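Local coordinates for cellulose-binding protein (Saccharophagus degradans, PDB 2YHG) that probably acts in carbohydrate metabolism as the C-terminal part, with a nucleoside hydrolase-like domain, of a larger cellulose-binding protein, at residues N155-A160 with S178-Y183. Numbering follows the deposited sequence.
Sequences NTIAQA and SKLRVY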
ATOM      1  N   ASN A 155      13.632   6.509  10.572  1.00  5.30           N
ATOM      2  CA  ASN A 155      14.510   6.157  11.651  1.00  5.88           C
ATOM      3  C   ASN A 155      13.942   5.227  12.709  1.00  5.61           C
ATOM      4  O   ASN A 155      14.733   4.631  13.450  1.00  6.55           O
ATOM      5  CB  ASN A 155      15.214   7.354  12.269  1.00  6.06           C
ATOM      6  CG  ASN A 155      14.339   8.219  13.158  1.00  5.84           C
ATOM      7  OD1 ASN A 155      13.112   8.118  13.185  1.00  6.34           O
ATOM      8  ND2 ASN A 155      14.985   9.073  13.926  1.00  6.73           N
ATOM      9  N   THR A 156      12.631   5.075  12.838  1.00  5.65           N
ATOM     10  CA  THR A 156      12.100   4.084  13.782  1.00  5.97           C
ATOM     11  C   THR A 156      12.359   2.681  13.274  1.00  6.17           C
ATOM     12  O   THR A 156      12.639   1.751  14.044  1.00  6.83           O
ATOM     13  CB  THR A 156      10.615   4.319  14.071  1.00  6.16           C
ATOM     14  OG1 THR A 156      10.388   5.680  14.484  1.00  6.56           O
ATOM     15  CG2 THR A 156      10.128   3.414  15.164  1.00  7.24           C
ATOM     16  N   ILE A 157      12.295   2.499  11.962  1.00  5.95           N
ATOM     17  CA  ILE A 157      12.664   1.245  11.319  1.00  6.36           C
ATOM     18  C   ILE A 157      14.180   1.034  11.496  1.00  6.42           C
ATOM     19  O   ILE A 157      14.631  -0.084  11.823  1.00  7.02           O
ATOM     20  CB  ILE A 157      12.279   1.227   9.840  1.00  6.47           C
ATOM     21  CG1 ILE A 157      10.809   1.586   9.624  1.00  7.66           C
ATOM     22  CG2 ILE A 157      12.583  -0.159   9.257  1.00  7.75           C
ATOM     23  CD1 ILE A 157      10.417   1.841   8.175  1.00  9.04           C
ATOM     24  N   ALA A 158      14.967   2.083  11.273  1.00  6.85           N
ATOM     25  CA  ALA A 158      16.426   1.966  11.429  1.00  6.65           C
ATOM     26  C   ALA A 158      16.787   1.598  12.881  1.00  6.84           C
ATOM     27  O   ALA A 158      17.692   0.789  13.067  1.00  7.42           O
ATOM     28  CB  ALA A 158      17.117   3.230  10.995  1.00  7.46           C
ATOM     29  N   GLN A 159      16.102   2.152  13.868  1.00  6.56           N
ATOM     30  CA  GLN A 159      16.426   1.801  15.256  1.00  6.87           C
ATOM     31  C   GLN A 159      16.139   0.303  15.492  1.00  7.34           C
ATOM     32  O   GLN A 159      16.917  -0.385  16.160  1.00  8.08           O
ATOM     33  CB  GLN A 159      15.638   2.644  16.242  1.00  6.84           C
ATOM     34  CG  GLN A 159      15.863   2.261  17.694  1.00  7.75           C
ATOM     35  CD  GLN A 159      17.276   2.534  18.171  1.00  7.72           C
ATOM     36  OE1 GLN A 159      18.010   3.294  17.560  1.00  8.39           O
ATOM     37  NE2 GLN A 159      17.691   1.895  19.289  1.00  9.31           N
ATOM     38  N   ALA A 160      15.032  -0.197  14.957  1.00  7.12           N
ATOM     39  CA  ALA A 160      14.689  -1.623  15.085  1.00  7.67           C
ATOM     40  C   ALA A 160      15.808  -2.480  14.487  1.00  7.97           C
ATOM     41  O   ALA A 160      16.296  -3.427  15.110  1.00  8.50           O
ATOM     42  CB  ALA A 160      13.379  -1.892  14.382  1.00  8.38           C
ATOM     43  N   SER A 178      14.991 -10.491   5.868  1.00  8.75           N
ATOM     44  CA  SER A 178      14.256 -11.188   4.833  1.00 10.20           C
ATOM     45  C   SER A 178      12.743 -11.097   4.984  1.00  9.34           C
ATOM     46  O   SER A 178      12.007 -11.284   4.015  1.00 10.55           O
ATOM     47  CB  SER A 178      14.667 -12.659   4.783  1.00 11.57           C
ATOM     48  OG  SER A 178      14.101 -13.432   5.818  1.00 15.40           O
ATOM     49  N   LYS A 179      12.283 -10.831   6.212  1.00  8.70           N
ATOM     50  CA  LYS A 179      10.872 -10.768   6.508  1.00  9.26           C
ATOM     51  C   LYS A 179      10.295  -9.342   6.519  1.00  9.25           C
ATOM     52  O   LYS A 179       9.106  -9.177   6.677  1.00 11.13           O
ATOM     53  CB  LYS A 179      10.621 -11.406   7.860  1.00  9.97           C
ATOM     54  CG  LYS A 179      10.893 -12.888   7.859  1.00 13.13           C
ATOM     55  CD  LYS A 179      10.701 -13.552   9.187  1.00 14.10           C
ATOM     56  CE  LYS A 179      11.668 -13.007  10.211  1.00 14.75           C
ATOM     57  NZ  LYS A 179      11.660 -13.803  11.470  1.00 17.32           N
ATOM     58  N   LEU A 180      11.146  -8.351   6.301  1.00  8.27           N
ATOM     59  CA  LEU A 180      10.780  -6.932   6.319  1.00  7.78           C
ATOM     60  C   LEU A 180      10.731  -6.405   4.884  1.00  7.12           C
ATOM     61  O   LEU A 180      11.446  -6.894   4.011  1.00  7.75           O
ATOM     62  CB  LEU A 180      11.824  -6.185   7.139  1.00  7.64           C
ATOM     63  CG  LEU A 180      11.595  -4.697   7.425  1.00  8.33           C
ATOM     64  CD1 LEU A 180      10.307  -4.436   8.170  1.00  9.86           C
ATOM     65  CD2 LEU A 180      12.803  -4.164   8.168  1.00  9.56           C
ATOM     66  N   ARG A 181       9.930  -5.356   4.673  1.00  7.27           N
ATOM     67  CA  ARG A 181       9.974  -4.544   3.463  1.00  7.45           C
ATOM     68  C   ARG A 181       9.748  -3.109   3.893  1.00  6.58           C
ATOM     69  O   ARG A 181       9.015  -2.878   4.863  1.00  7.51           O
ATOM     70  CB  ARG A 181       8.939  -4.904   2.422  1.00  9.32           C
ATOM     71  CG  ARG A 181       9.160  -6.243   1.719  1.00 10.44           C
ATOM     72  CD  ARG A 181       8.305  -7.288   2.385  1.00 10.05           C
ATOM     73  NE  ARG A 181       8.410  -8.586   1.650  1.00  9.72           N
ATOM     74  CZ  ARG A 181       9.344  -9.507   1.874  1.00  9.06           C
ATOM     75  NH1 ARG A 181      10.280  -9.336   2.778  1.00  8.56           N
ATOM     76  NH2 ARG A 181       9.206 -10.683   1.300  1.00 10.19           N
ATOM     77  N   VAL A 182      10.373  -2.167   3.201  1.00  6.24           N
ATOM     78  CA  VAL A 182      10.194  -0.759   3.512  1.00  6.07           C
ATOM     79  C   VAL A 182       9.612  -0.031   2.313  1.00  5.62           C
ATOM     80  O   VAL A 182      10.107  -0.158   1.188  1.00  6.32           O
ATOM     81  CB  VAL A 182      11.536  -0.106   3.934  1.00  6.88           C
ATOM     82  CG1 VAL A 182      11.379   1.406   4.144  1.00  7.69           C
ATOM     83  CG2 VAL A 182      12.069  -0.768   5.215  1.00  8.03           C
ATOM     84  N   TYR A 183       8.586   0.788   2.592  1.00  5.64           N
ATOM     85  CA  TYR A 183       8.043   1.732   1.602  1.00  5.67           C
ATOM     86  C   TYR A 183       8.242   3.126   2.191  1.00  5.40           C
ATOM     87  O   TYR A 183       7.581   3.507   3.147  1.00  5.70           O
ATOM     88  CB  TYR A 183       6.557   1.442   1.310  1.00  6.27           C
ATOM     89  CG  TYR A 183       6.029   2.119   0.072  1.00  5.78           C
ATOM     90  CD1 TYR A 183       5.992   3.503  -0.041  1.00  5.89           C
ATOM     91  CD2 TYR A 183       5.522   1.390  -0.984  1.00  6.46           C
ATOM     92  CE1 TYR A 183       5.440   4.108  -1.150  1.00  6.26           C
ATOM     93  CE2 TYR A 183       4.970   2.004  -2.124  1.00  5.89           C
ATOM     94  CZ  TYR A 183       4.939   3.376  -2.189  1.00  5.64           C
ATOM     95  OH  TYR A 183       4.392   4.068  -3.253  1.00  6.90           O
TER
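Ile157 of helix 155-167 meets Val182 of strand 180-185 through both of its branches: CG2 lies 4.1 Å from Val182 CG2, and CD1 lies 4.2 Å from Val182 CG1. The two side chains reach toward each other, tip to tip, methyl against methyl. The same Ile157 CG2 is 4.2 Å from Leu180 CD2, but Leu180 crosses Ile157 obliquely. The torsions account for this division: CG2 of Ile157 is anti to its own backbone nitrogen, while CG1, at chi1 -52°, lies beside that nitrogen and carries CD1 to the other methyl of Val182. No hydrogen bond joins the segments, and the 107 Å² buried is apolar contact by three buried residues. Arg181, between the two strand residues, donates from NH1 to Ser178 O (2.9 Å) and Leu180 O (3.0 Å), approaching from above both carbonyl planes (47° and 66° out), while its NE bonds Ser260 OG. In the next shell, Ile157 also packs on Ala148 and Cys150 of strand 146-150 and on Leu195 of helix 190-198. Backbone bonds tie Arg181 to Val146 and Ala148, making strands 146-150 and 180-185 parallel neighbours. With helices 155-167 and 170-178 between them, they form a beta-alpha-beta crossover of the nucleoside hydrolase-like domain, Ile157 packing on both strands.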